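Local coordinates for protein branched-chain alpha-ketoacid decarboxylase (Lactococcus lactis, PDB 2VBF) that probably decarboxylates branched-chain and aromatic alpha-keto acids to aldehydes, using thiamine diphosphate and a magnesium ion as cofactors, at residues Y30-L35 with D56-R61; G39-F44 with R84-A89; E368-S373 with R523-F528; S378-W383 with A554-K559. One frame throughout, in Å; residues are numbered along the deposited sequence.

In the fold
From the N terminus, contact 1 (30-35 with 56-61) opens first, closing a loop of 20 residues, and contact 2 (39-44 with 84-89), closing one of 39, starts before it has ended, so the two cross. Both meet at strand 42-45 of the N-terminal thiamine-diphosphate domain, where Ile43 packs on Leu32, Leu35 and Ile58. Contact 1 joins the helices before and after that strand; contact 2 joins the loop leading into it to the end of helix 72-86 and the start of strand 89-94. Contacts 3 and 4 cross likewise, closing loops of 149 and 170 residues. They tie loop 368-373 and helix 379-389 to the starts of helices 525-537 and 556-568, and touch through Arg381 and Glu525.

Contact 1 of 4, residues Y30-L35 with D56-R61; sequences YLLDRL and DQIISR
Asp33 OD1 takes two N-H groups from Arg61, NH1 at 2.9 Å and NH2 at 3.1 Å, in an end-on salt bridge that joins helix 27-37 to the residue just after helix 52-60; these helices flank strand 42-45 in a parallel alpha/beta domain. Both nitrogens hold one oxygen in the guanidinium plane, while the carboxylate is turned 71° against that plane. Asp33 OD2 is left for Tyr25 and Lys198, and Arg61 NE for Asp63, so both charges have second partners. Bends at chi2 and chi3 fold the arginine chain back over Leu32, whose CB lies over one guanidinium face, 3.6 Å from NH1. A leucine in place of Arg61 would probably leave Asp33 OD1 without its two donors and the flank of Leu32 less well covered. Deeper in, Leu32 carries the apolar packing: CD1 rests near the backbone of Gln57, and the side chains of Leu32 and Ile58 cross at about a right angle, Leu32 CD2 3.9 Å from Ile58 CG1.

Contact 2 of 4, residues G39-F44 with R84-A89; sequences GIEEIF and RTKKAA
Lys86, in the last turn of helix 72-86, lays its side chain across the loop 39-41 that leads into strand 42-45, and the chain then turns into strand 89-94, the neighbour of 42-45 in a parallel sheet. With CG anti to the backbone N (chi1 -153°) and a bend at chi2, the lysine passes Gly39, whose positive phi ends helix 27-37 in a Schellman motif, bringing CE to 3.3 Å from Gly39 O. Its NZ ends in a salt bridge to Glu41 OE1 at 3.1 Å, the hydrogen bond within it a weak one, and the two side chains cross at about a right angle. A water accepts from the same NZ at 2.8 Å and also lies 2.8 Å from Glu42 OE1, bridging the ammonium toward a second carboxylate. Lys87 makes the turn between helix and strand. Ala88 then offers its methyl to Ile40, CB to CG1 at 3.9 Å. At Ala89 the backbone itself is touched: Ile40 CD1 lies 3.5 Å from Ala89 C.

Contact 3 of 4, residues E368-S373 with R523-F528; sequences EEFIPS and RTENEF
The N-terminal end of helix 525-537, in the C-terminal cofactor domain, is where the extended segment 368-373 docks on its way to helix 379-389. Thr524 and Glu527 close this helix start with a capping box: Glu527 N donates to Thr524 OG1, and Thr524 N donates to Glu527 OE1. In the first turn, Glu525 OE1 receives two groups of Ser373. The backbone N comes in on the anti side of the carboxylate at 2.9 Å with an N-H...O angle of 155°, whereas OG stands well above the carboxylate plane at 3.2 Å. Both arrive from the same face. Ser373 chi1 of 73° sets OG between its own N and carbonyl carbon, close enough to the N for the two to share one acceptor; OG also bonds Ala375 N. Glu525 OE2 forms a salt bridge with Arg381, so the buried carboxylate is engaged at both oxygens. An alanine in place of Glu525 would probably leave Ser373 N without its acceptor and Arg381 without this anionic mate. Around this polar centre, Phe370 approaches obliquely, with CZ 3.8 Å from Glu525 OE1, and Asn526 N gives a weak bond to Ser373 O. At the outer margin, Pro372 CB touches Asn526 OD1 at 3.5 Å.

Contact 4 of 4, residues S378-W383 with A554-K559; sequences SQDRLW and APKLLK
Gln379 and Pro555 lie side by side in the buried half of this contact, where helix 379-389 meets the start of the C-terminal helix 556-568 beside the thiamine diphosphate site of the C-terminal cofactor-binding domain. The glutamine side chain bends at chi2 (-85°), bringing OE1 to 3.6 Å from Pro555 CD; that oxygen also accepts from Trp383 NE1 at 3.0 Å, fixing the amide's rotation. Gln379, whose side chain lies about 5 Å from the bound cofactor, gives NE2 in a weak bond to Thr402 OG1 of that site. Trp383 adds its CD1 against Pro555 CB at 4.1 Å, the two side chains crossing obliquely. Toward solvent the packing gives way to charge and water. Asp380 OD1 uses its syn lone pair for Lys556 N at 3.0 Å, while OD2 is met from above the carboxylate plane by Lys556 NZ at 2.8 Å. A water donates to both Asp380 OD2 and Ala554 O. A carboxylate thus probably pins the first turn of the last helix at its surface, with a neutral amide holding the inner side next to the cofactor pocket.

Contact 1 of 4, residues Y30-L35 with D56-R61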
loop_
_atom_site.group_PDB
_atom_site.type_symbol
_atom_site.label_atom_id
_atom_site.label_comp_id
_atom_site.label_asym_id
_atom_site.label_seq_id
_atom_site.Cartn_x
_atom_site.Cartn_y
_atom_site.Cartn_z
ATOM N N TYR A 30 10.227 19.169 20.308
ATOM C CA TYR A 30 9.403 20.273 19.803
ATOM C C TYR A 30 8.201 19.754 19.005
ATOM O O TYR A 30 7.046 20.139 19.257
ATOM C CB TYR A 30 10.247 21.207 18.942
ATOM C CG TYR A 30 9.586 22.536 18.624
ATOM C CD1 TYR A 30 9.872 23.669 19.377
ATOM C CD2 TYR A 30 8.685 22.664 17.573
ATOM C CE1 TYR A 30 9.282 24.879 19.096
ATOM C CE2 TYR A 30 8.084 23.878 17.286
ATOM C CZ TYR A 30 8.383 24.984 18.055
ATOM O OH TYR A 30 7.802 26.208 17.793
ATOM N N LEU A 31 8.492 18.855 18.068
ATOM C CA LEU A 31 7.459 18.220 17.249
ATOM C C LEU A 31 6.442 17.478 18.103
ATOM O O LEU A 31 5.234 17.669 17.939
ATOM C CB LEU A 31 8.099 17.290 16.224
ATOM C CG LEU A 31 7.190 16.535 15.255
ATOM C CD1 LEU A 31 6.173 17.471 14.614
ATOM C CD2 LEU A 31 8.051 15.846 14.180
ATOM N N LEU A 32 6.925 16.678 19.056
ATOM C CA LEU A 32 6.039 15.897 19.896
ATOM C C LEU A 32 5.204 16.808 20.820
ATOM O O LEU A 32 4.030 16.536 21.064
ATOM C CB LEU A 32 6.830 14.830 20.669
ATOM C CG LEU A 32 7.446 13.707 19.800
ATOM C CD1 LEU A 32 8.374 12.828 20.605
ATOM C CD2 LEU A 32 6.342 12.873 19.159
ATOM N N ASP A 33 5.796 17.906 21.289
ATOM C CA ASP A 33 5.053 18.883 22.079
ATOM C C ASP A 33 3.898 19.476 21.263
ATOM O O ASP A 33 2.770 19.571 21.755
ATOM C CB ASP A 33 5.962 19.998 22.591
ATOM C CG ASP A 33 6.677 19.642 23.899
ATOM O OD1 ASP A 33 6.390 18.594 24.501
ATOM O OD2 ASP A 33 7.537 20.433 24.330
ATOM N N ARG A 34 4.178 19.844 20.011
ATOM C CA ARG A 34 3.152 20.409 19.133
ATOM C C ARG A 34 2.056 19.393 18.826
ATOM O O ARG A 34 0.885 19.745 18.812
ATOM C CB ARG A 34 3.751 20.928 17.830
ATOM C CG ARG A 34 4.611 22.191 17.968
ATOM C CD ARG A 34 3.882 23.316 18.710
ATOM N NE ARG A 34 4.401 24.641 18.368
ATOM C CZ ARG A 34 3.973 25.784 18.910
ATOM N NH1 ARG A 34 3.042 25.783 19.850
ATOM N NH2 ARG A 34 4.492 26.940 18.528
ATOM N N LEU A 35 2.434 18.136 18.586
ATOM C CA LEU A 35 1.438 17.078 18.385
ATOM C C LEU A 35 0.553 16.906 19.619
ATOM O O LEU A 35 -0.662 16.769 19.502
ATOM C CB LEU A 35 2.101 15.751 17.991
ATOM C CG LEU A 35 2.890 15.758 16.679
ATOM C CD1 LEU A 35 3.455 14.355 16.450
ATOM C CD2 LEU A 35 2.048 16.233 15.473
ATOM N N ASP A 56 12.524 6.501 19.688
ATOM C CA ASP A 56 12.932 6.467 21.097
ATOM C C ASP A 56 12.262 7.610 21.849
ATOM O O ASP A 56 11.830 7.441 22.981
ATOM C CB ASP A 56 14.446 6.610 21.239
ATOM C CG ASP A 56 15.210 5.390 20.757
ATOM O OD1 ASP A 56 14.649 4.274 20.739
ATOM O OD2 ASP A 56 16.394 5.564 20.408
ATOM N N GLN A 57 12.185 8.776 21.204
ATOM C CA GLN A 57 11.589 9.964 21.830
ATOM C C GLN A 57 10.102 9.798 22.056
ATOM O O GLN A 57 9.568 10.259 23.072
ATOM C CB GLN A 57 11.881 11.223 20.999
ATOM C CG GLN A 57 13.369 11.480 20.841
ATOM C CD GLN A 57 13.683 12.706 20.013
ATOM O OE1 GLN A 57 13.414 12.740 18.811
ATOM N NE2 GLN A 57 14.307 13.700 20.635
ATOM N N ILE A 58 9.430 9.142 21.108
ATOM C CA ILE A 58 8.013 8.837 21.251
ATOM C C ILE A 58 7.794 7.874 22.413
ATOM O O ILE A 58 6.883 8.076 23.210
ATOM C CB ILE A 58 7.406 8.194 19.981
ATOM C CG1 ILE A 58 7.515 9.155 18.790
ATOM C CG2 ILE A 58 5.945 7.801 20.247
ATOM C CD1 ILE A 58 7.053 8.576 17.439
ATOM N N ILE A 59 8.632 6.842 22.498
ATOM C CA ILE A 59 8.512 5.839 23.554
ATOM C C ILE A 59 8.701 6.495 24.922
ATOM O O ILE A 59 7.990 6.170 25.875
ATOM C CB ILE A 59 9.535 4.677 23.385
ATOM C CG1 ILE A 59 9.241 3.859 22.123
ATOM C CG2 ILE A 59 9.534 3.767 24.630
ATOM C CD1 ILE A 59 7.880 3.213 22.085
ATOM N N SER A 60 9.631 7.438 24.998
ATOM C CA SER A 60 9.963 8.108 26.267
ATOM C C SER A 60 8.882 9.069 26.774
ATOM O O SER A 60 8.865 9.388 27.959
ATOM C CB SER A 60 11.283 8.860 26.131
ATOM O OG SER A 60 12.363 7.951 25.999
ATOM N N ARG A 61 7.982 9.523 25.902
ATOM C CA ARG A 61 6.902 10.448 26.308
ATOM C C ARG A 61 5.967 9.802 27.317
ATOM O O ARG A 61 5.548 8.671 27.111
ATOM C CB ARG A 61 6.021 10.836 25.114
ATOM C CG ARG A 61 6.697 11.515 23.939
ATOM C CD ARG A 61 7.083 12.961 24.207
ATOM N NE ARG A 61 5.942 13.838 24.481
ATOM C CZ ARG A 61 6.008 15.172 24.436
ATOM N NH1 ARG A 61 7.140 15.776 24.103
ATOM N NH2 ARG A 61 4.935 15.905 24.704
#

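Contact 2 of 4, residues G39-F44 with R84-A89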
loop_
_atom_site.group_PDB
_atom_site.type_symbol
_atom_site.label_atom_id
_atom_site.label_comp_id
_atom_site.label_asym_id
_atom_site.label_seq_id
_atom_site.Cartn_x
_atom_site.Cartn_y
_atom_site.Cartn_z
ATOM N N GLY A 39 -3.851 17.508 20.530
ATOM C CA GLY A 39 -4.702 16.504 21.159
ATOM C C GLY A 39 -4.359 15.068 20.799
ATOM O O GLY A 39 -5.104 14.149 21.160
ATOM N N ILE A 40 -3.243 14.876 20.101
ATOM C CA ILE A 40 -2.789 13.550 19.696
ATOM C C ILE A 40 -2.118 12.860 20.887
ATOM O O ILE A 40 -1.172 13.390 21.478
ATOM C CB ILE A 40 -1.817 13.607 18.472
ATOM C CG1 ILE A 40 -2.507 14.272 17.269
ATOM C CG2 ILE A 40 -1.345 12.198 18.074
ATOM C CD1 ILE A 40 -1.550 14.693 16.150
ATOM N N GLU A 41 -2.619 11.669 21.211
ATOM C CA GLU A 41 -2.132 10.883 22.347
ATOM C C GLU A 41 -1.529 9.539 21.929
ATOM O O GLU A 41 -1.018 8.783 22.762
ATOM C CB GLU A 41 -3.291 10.676 23.323
ATOM C CG GLU A 41 -3.763 11.992 23.969
ATOM C CD GLU A 41 -5.067 11.862 24.739
ATOM O OE1 GLU A 41 -5.583 10.745 24.918
ATOM O OE2 GLU A 41 -5.591 12.903 25.175
ATOM N N GLU A 42 -1.594 9.249 20.628
ATOM C CA GLU A 42 -1.127 7.989 20.066
ATOM C C GLU A 42 -0.557 8.288 18.691
ATOM O O GLU A 42 -1.145 9.078 17.965
ATOM C CB GLU A 42 -2.289 6.987 19.918
ATOM C CG GLU A 42 -2.697 6.249 21.192
ATOM C CD GLU A 42 -3.716 6.976 22.060
ATOM O OE1 GLU A 42 -4.377 7.942 21.616
ATOM O OE2 GLU A 42 -3.887 6.546 23.218
ATOM N N ILE A 43 0.568 7.655 18.342
ATOM C CA ILE A 43 1.167 7.780 17.006
ATOM C C ILE A 43 1.274 6.398 16.394
ATOM O O ILE A 43 1.770 5.458 17.028
ATOM C CB ILE A 43 2.562 8.455 17.042
ATOM C CG1 ILE A 43 2.424 9.867 17.618
ATOM C CG2 ILE A 43 3.220 8.482 15.660
ATOM C CD1 ILE A 43 3.702 10.693 17.651
ATOM N N PHE A 44 0.800 6.291 15.159
ATOM C CA PHE A 44 0.831 5.021 14.426
ATOM C C PHE A 44 2.035 4.948 13.496
ATOM O O PHE A 44 2.797 5.900 13.362
ATOM C CB PHE A 44 -0.481 4.838 13.679
ATOM C CG PHE A 44 -1.678 4.908 14.584
ATOM C CD1 PHE A 44 -2.018 3.824 15.385
ATOM C CD2 PHE A 44 -2.425 6.064 14.681
ATOM C CE1 PHE A 44 -3.110 3.893 16.250
ATOM C CE2 PHE A 44 -3.528 6.149 15.537
ATOM C CZ PHE A 44 -3.865 5.054 16.324
ATOM N N ARG A 84 -10.753 11.233 12.440
ATOM C CA ARG A 84 -12.197 11.425 12.384
ATOM C C ARG A 84 -12.840 11.581 13.769
ATOM O O ARG A 84 -13.866 12.235 13.893
ATOM C CB ARG A 84 -12.870 10.301 11.609
ATOM C CG ARG A 84 -12.576 10.410 10.134
ATOM C CD ARG A 84 -13.085 9.205 9.377
ATOM N NE ARG A 84 -12.727 9.240 7.959
ATOM C CZ ARG A 84 -13.586 9.239 6.949
ATOM N NH1 ARG A 84 -14.881 9.305 7.158
ATOM N NH2 ARG A 84 -13.133 9.196 5.704
ATOM N N THR A 85 -12.236 10.968 14.783
ATOM C CA THR A 85 -12.784 10.962 16.128
ATOM C C THR A 85 -12.044 11.899 17.089
ATOM O O THR A 85 -12.690 12.660 17.833
ATOM C CB THR A 85 -12.834 9.520 16.648
ATOM O OG1 THR A 85 -13.871 8.830 15.937
ATOM C CG2 THR A 85 -13.148 9.468 18.144
ATOM N N LYS A 86 -10.713 11.848 17.053
ATOM C CA LYS A 86 -9.841 12.688 17.899
ATOM C C LYS A 86 -9.712 14.112 17.361
ATOM O O LYS A 86 -9.403 15.039 18.126
ATOM C CB LYS A 86 -8.447 12.054 18.021
ATOM C CG LYS A 86 -7.686 12.416 19.308
ATOM C CD LYS A 86 -8.123 11.510 20.460
ATOM C CE LYS A 86 -7.342 11.766 21.732
ATOM N NZ LYS A 86 -7.886 10.957 22.840
ATOM N N LYS A 87 -9.936 14.275 16.050
ATOM C CA LYS A 87 -9.904 15.570 15.341
ATOM C C LYS A 87 -8.469 16.065 15.051
ATOM O O LYS A 87 -8.246 17.208 14.625
ATOM C CB LYS A 87 -10.786 16.624 16.055
ATOM C CG LYS A 87 -12.221 16.140 16.341
ATOM C CD LYS A 87 -12.939 15.649 15.080
ATOM C CE LYS A 87 -14.343 15.147 15.375
ATOM N NZ LYS A 87 -15.040 14.765 14.136
ATOM N N ALA A 88 -7.512 15.164 15.261
ATOM C CA ALA A 88 -6.140 15.298 14.793
ATOM C C ALA A 88 -5.498 13.920 14.876
ATOM O O ALA A 88 -5.906 13.103 15.692
ATOM C CB ALA A 88 -5.351 16.325 15.633
ATOM N N ALA A 89 -4.502 13.663 14.033
ATOM C CA ALA A 89 -3.768 12.395 14.098
ATOM C C ALA A 89 -2.360 12.515 13.544
ATOM O O ALA A 89 -2.043 13.455 12.826
ATOM C CB ALA A 89 -4.527 11.314 13.346
HETATM O O HOH W 1 -6.924 8.299 22.591
#

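Contact 3 of 4, residues E368-S373 with R523-F528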
loop_
_atom_site.group_PDB
_atom_site.type_symbol
_atom_site.label_atom_id
_atom_site.label_comp_id
_atom_site.label_asym_id
_atom_site.label_seq_id
_atom_site.Cartn_x
_atom_site.Cartn_y
_atom_site.Cartn_z
ATOM N N GLU A 368 -39.329 1.756 14.389
ATOM C CA GLU A 368 -38.200 0.832 14.301
ATOM C C GLU A 368 -38.367 -0.368 15.224
ATOM O O GLU A 368 -38.353 -0.235 16.452
ATOM C CB GLU A 368 -36.893 1.552 14.627
ATOM C CG GLU A 368 -36.453 2.511 13.542
ATOM C CD GLU A 368 -35.301 3.386 13.976
ATOM O OE1 GLU A 368 -34.536 2.963 14.874
ATOM O OE2 GLU A 368 -35.173 4.499 13.419
ATOM N N GLU A 369 -38.506 -1.541 14.614
ATOM C CA GLU A 369 -38.637 -2.786 15.344
ATOM C C GLU A 369 -38.037 -3.923 14.521
ATOM O O GLU A 369 -38.127 -3.921 13.289
ATOM C CB GLU A 369 -40.118 -3.053 15.636
ATOM C CG GLU A 369 -40.410 -4.353 16.372
ATOM C CD GLU A 369 -39.728 -4.424 17.726
ATOM O OE1 GLU A 369 -38.538 -4.806 17.776
ATOM O OE2 GLU A 369 -40.391 -4.110 18.739
ATOM N N PHE A 370 -37.412 -4.876 15.203
ATOM C CA PHE A 370 -36.924 -6.089 14.552
ATOM C C PHE A 370 -37.241 -7.299 15.411
ATOM O O PHE A 370 -36.747 -7.415 16.534
ATOM C CB PHE A 370 -35.413 -6.038 14.288
ATOM C CG PHE A 370 -34.912 -7.209 13.484
ATOM C CD1 PHE A 370 -34.319 -8.302 14.105
ATOM C CD2 PHE A 370 -35.075 -7.235 12.111
ATOM C CE1 PHE A 370 -33.875 -9.387 13.358
ATOM C CE2 PHE A 370 -34.631 -8.316 11.357
ATOM C CZ PHE A 370 -34.034 -9.394 11.984
ATOM N N ILE A 371 -38.067 -8.185 14.868
ATOM C CA ILE A 371 -38.404 -9.442 15.523
ATOM C C ILE A 371 -37.749 -10.540 14.696
ATOM O O ILE A 371 -38.162 -10.770 13.569
ATOM C CB ILE A 371 -39.933 -9.695 15.554
ATOM C CG1 ILE A 371 -40.710 -8.478 16.090
ATOM C CG2 ILE A 371 -40.238 -10.933 16.403
ATOM C CD1 ILE A 371 -40.532 -8.241 17.573
ATOM N N PRO A 372 -36.727 -11.218 15.248
ATOM C CA PRO A 372 -36.047 -12.228 14.437
ATOM C C PRO A 372 -36.881 -13.486 14.212
ATOM O O PRO A 372 -37.781 -13.787 15.004
ATOM C CB PRO A 372 -34.802 -12.568 15.258
ATOM C CG PRO A 372 -35.166 -12.231 16.657
ATOM C CD PRO A 372 -36.138 -11.094 16.592
ATOM N N SER A 373 -36.586 -14.179 13.116
ATOM C CA SER A 373 -37.104 -15.514 12.849
ATOM C C SER A 373 -35.917 -16.465 12.664
ATOM O O SER A 373 -34.756 -16.059 12.808
ATOM C CB SER A 373 -37.967 -15.501 11.593
ATOM O OG SER A 373 -37.178 -15.368 10.421
ATOM N N ARG A 523 -25.563 -17.475 10.715
ATOM C CA ARG A 523 -26.277 -17.765 9.467
ATOM C C ARG A 523 -27.742 -17.315 9.438
ATOM O O ARG A 523 -28.288 -17.063 8.356
ATOM C CB ARG A 523 -26.195 -19.265 9.153
ATOM C CG ARG A 523 -24.779 -19.763 8.881
ATOM C CD ARG A 523 -24.740 -21.272 8.675
ATOM N NE ARG A 523 -23.384 -21.780 8.435
ATOM C CZ ARG A 523 -22.770 -21.810 7.250
ATOM N NH1 ARG A 523 -23.371 -21.361 6.157
ATOM N NH2 ARG A 523 -21.530 -22.293 7.161
ATOM N N THR A 524 -28.382 -17.219 10.603
ATOM C CA THR A 524 -29.814 -16.926 10.680
ATOM C C THR A 524 -30.071 -15.637 11.462
ATOM O O THR A 524 -29.186 -15.126 12.154
ATOM C CB THR A 524 -30.598 -18.080 11.378
ATOM O OG1 THR A 524 -30.267 -18.096 12.771
ATOM C CG2 THR A 524 -30.263 -19.445 10.747
ATOM N N GLU A 525 -31.286 -15.114 11.350
ATOM C CA GLU A 525 -31.662 -13.901 12.070
ATOM C C GLU A 525 -31.602 -14.105 13.580
ATOM O O GLU A 525 -31.168 -13.218 14.293
ATOM C CB GLU A 525 -33.056 -13.425 11.690
ATOM C CG GLU A 525 -33.269 -13.123 10.209
ATOM C CD GLU A 525 -34.676 -12.634 9.914
ATOM O OE1 GLU A 525 -35.525 -12.659 10.835
ATOM O OE2 GLU A 525 -34.948 -12.227 8.765
ATOM N N ASN A 526 -32.057 -15.260 14.066
ATOM C CA ASN A 526 -32.018 -15.557 15.505
ATOM C C ASN A 526 -30.601 -15.554 16.049
ATOM O O ASN A 526 -30.334 -15.027 17.133
ATOM C CB ASN A 526 -32.626 -16.937 15.802
ATOM C CG ASN A 526 -34.137 -16.932 15.807
ATOM O OD1 ASN A 526 -34.770 -15.938 16.162
ATOM N ND2 ASN A 526 -34.728 -18.059 15.421
ATOM N N GLU A 527 -29.701 -16.180 15.297
ATOM C CA GLU A 527 -28.295 -16.219 15.662
ATOM C C GLU A 527 -27.700 -14.815 15.691
ATOM O O GLU A 527 -26.935 -14.495 16.591
ATOM C CB GLU A 527 -27.511 -17.098 14.691
ATOM C CG GLU A 527 -27.712 -18.584 14.929
ATOM C CD GLU A 527 -27.321 -19.434 13.741
ATOM O OE1 GLU A 527 -26.750 -18.892 12.778
ATOM O OE2 GLU A 527 -27.591 -20.658 13.768
ATOM N N PHE A 528 -28.076 -13.985 14.723
ATOM C CA PHE A 528 -27.571 -12.609 14.667
ATOM C C PHE A 528 -27.965 -11.798 15.900
ATOM O O PHE A 528 -27.119 -11.176 16.542
ATOM C CB PHE A 528 -28.034 -11.876 13.418
ATOM C CG PHE A 528 -27.508 -10.473 13.344
ATOM C CD1 PHE A 528 -26.199 -10.237 12.942
ATOM C CD2 PHE A 528 -28.288 -9.399 13.746
ATOM C CE1 PHE A 528 -25.689 -8.945 12.920
ATOM C CE2 PHE A 528 -27.788 -8.111 13.711
ATOM C CZ PHE A 528 -26.485 -7.892 13.294
#

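Contact 4 of 4, residues S378-W383 with A554-K559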
loop_
_atom_site.group_PDB
_atom_site.type_symbol
_atom_site.label_atom_id
_atom_site.label_comp_id
_atom_site.label_asym_id
_atom_site.label_seq_id
_atom_site.Cartn_x
_atom_site.Cartn_y
_atom_site.Cartn_z
ATOM N N SER A 378 -30.617 -12.188 5.513
ATOM C CA SER A 378 -30.689 -11.466 4.253
ATOM C C SER A 378 -30.210 -10.040 4.506
ATOM O O SER A 378 -30.266 -9.541 5.644
ATOM C CB SER A 378 -32.118 -11.452 3.712
ATOM O OG SER A 378 -32.971 -10.702 4.559
ATOM N N GLN A 379 -29.758 -9.386 3.444
ATOM C CA GLN A 379 -29.189 -8.045 3.564
ATOM C C GLN A 379 -30.181 -7.038 4.146
ATOM O O GLN A 379 -29.878 -6.373 5.123
ATOM C CB GLN A 379 -28.670 -7.555 2.212
ATOM C CG GLN A 379 -27.385 -8.227 1.768
ATOM C CD GLN A 379 -26.134 -7.579 2.333
ATOM O OE1 GLN A 379 -26.201 -6.502 2.937
ATOM N NE2 GLN A 379 -24.986 -8.228 2.137
ATOM N N ASP A 380 -31.364 -6.939 3.562
ATOM C CA ASP A 380 -32.344 -5.952 4.036
ATOM C C ASP A 380 -32.707 -6.140 5.515
ATOM O O ASP A 380 -32.753 -5.169 6.275
ATOM C CB ASP A 380 -33.591 -5.962 3.151
ATOM C CG ASP A 380 -33.318 -5.412 1.760
ATOM O OD1 ASP A 380 -32.416 -4.552 1.610
ATOM O OD2 ASP A 380 -34.000 -5.842 0.809
ATOM N N ARG A 381 -32.929 -7.389 5.924
ATOM C CA ARG A 381 -33.209 -7.702 7.327
ATOM C C ARG A 381 -32.016 -7.445 8.243
ATOM O O ARG A 381 -32.189 -7.019 9.387
ATOM C CB ARG A 381 -33.684 -9.157 7.469
ATOM C CG ARG A 381 -35.007 -9.435 6.763
ATOM C CD ARG A 381 -36.201 -8.922 7.566
ATOM N NE ARG A 381 -36.383 -9.685 8.797
ATOM C CZ ARG A 381 -37.295 -9.414 9.722
ATOM N NH1 ARG A 381 -38.109 -8.378 9.579
ATOM N NH2 ARG A 381 -37.378 -10.176 10.802
ATOM N N LEU A 382 -30.803 -7.714 7.747
ATOM C CA LEU A 382 -29.595 -7.447 8.510
ATOM C C LEU A 382 -29.553 -5.988 8.955
ATOM O O LEU A 382 -29.309 -5.708 10.132
ATOM C CB LEU A 382 -28.335 -7.776 7.695
ATOM C CG LEU A 382 -26.985 -7.358 8.291
ATOM C CD1 LEU A 382 -26.721 -7.966 9.664
ATOM C CD2 LEU A 382 -25.834 -7.728 7.349
ATOM N N TRP A 383 -29.784 -5.060 8.023
ATOM C CA TRP A 383 -29.622 -3.629 8.362
ATOM C C TRP A 383 -30.774 -3.141 9.241
ATOM O O TRP A 383 -30.577 -2.258 10.065
ATOM C CB TRP A 383 -29.383 -2.760 7.118
ATOM C CG TRP A 383 -28.228 -3.309 6.360
ATOM C CD1 TRP A 383 -28.265 -3.883 5.132
ATOM C CD2 TRP A 383 -26.886 -3.468 6.840
ATOM N NE1 TRP A 383 -27.020 -4.354 4.792
ATOM C CE2 TRP A 383 -26.155 -4.114 5.822
ATOM C CE3 TRP A 383 -26.225 -3.114 8.026
ATOM C CZ2 TRP A 383 -24.801 -4.407 5.947
ATOM C CZ3 TRP A 383 -24.869 -3.408 8.150
ATOM C CH2 TRP A 383 -24.174 -4.045 7.113
ATOM N N ALA A 554 -28.116 -8.221 -2.229
ATOM C CA ALA A 554 -27.646 -6.850 -2.022
ATOM C C ALA A 554 -28.768 -6.016 -1.400
ATOM O O ALA A 554 -29.936 -6.222 -1.732
ATOM C CB ALA A 554 -27.225 -6.248 -3.337
ATOM N N PRO A 555 -28.421 -5.073 -0.511
ATOM C CA PRO A 555 -29.443 -4.216 0.084
ATOM C C PRO A 555 -30.127 -3.374 -0.987
ATOM O O PRO A 555 -29.515 -3.055 -2.006
ATOM C CB PRO A 555 -28.651 -3.340 1.061
ATOM C CG PRO A 555 -27.281 -3.337 0.530
ATOM C CD PRO A 555 -27.071 -4.702 -0.053
ATOM N N LYS A 556 -31.396 -3.038 -0.765
ATOM C CA LYS A 556 -32.184 -2.302 -1.762
ATOM C C LYS A 556 -31.453 -1.100 -2.353
ATOM O O LYS A 556 -31.489 -0.893 -3.564
ATOM C CB LYS A 556 -33.530 -1.866 -1.166
ATOM C CG LYS A 556 -34.498 -3.022 -1.000
ATOM C CD LYS A 556 -35.863 -2.592 -0.478
ATOM C CE LYS A 556 -36.852 -3.765 -0.485
ATOM N NZ LYS A 556 -36.585 -4.761 0.596
ATOM N N LEU A 557 -30.770 -0.323 -1.518
ATOM C CA LEU A 557 -30.073 0.873 -2.013
ATOM C C LEU A 557 -29.011 0.495 -3.051
ATOM O O LEU A 557 -28.870 1.181 -4.066
ATOM C CB LEU A 557 -29.438 1.685 -0.871
ATOM C CG LEU A 557 -28.756 3.008 -1.265
ATOM C CD1 LEU A 557 -29.725 3.902 -2.029
ATOM C CD2 LEU A 557 -28.209 3.746 -0.043
ATOM N N LEU A 558 -28.279 -0.592 -2.801
ATOM C CA LEU A 558 -27.196 -1.014 -3.697
ATOM C C LEU A 558 -27.740 -1.636 -4.980
ATOM O O LEU A 558 -27.138 -1.499 -6.046
ATOM C CB LEU A 558 -26.233 -1.988 -3.000
ATOM C CG LEU A 558 -25.087 -2.568 -3.838
ATOM C CD1 LEU A 558 -24.308 -1.457 -4.543
ATOM C CD2 LEU A 558 -24.162 -3.397 -2.972
ATOM N N LYS A 559 -28.875 -2.317 -4.888
ATOM C CA LYS A 559 -29.512 -2.851 -6.087
ATOM C C LYS A 559 -29.758 -1.723 -7.087
ATOM O O LYS A 559 -29.593 -1.911 -8.292
ATOM C CB LYS A 559 -30.822 -3.566 -5.745
ATOM C CG LYS A 559 -30.614 -4.886 -5.016
ATOM C CD LYS A 559 -31.907 -5.671 -4.874
ATOM C CE LYS A 559 -32.362 -6.311 -6.191
ATOM N NZ LYS A 559 -31.336 -7.226 -6.778
HETATM O O HOH W 2 -32.610 -6.160 -1.485
#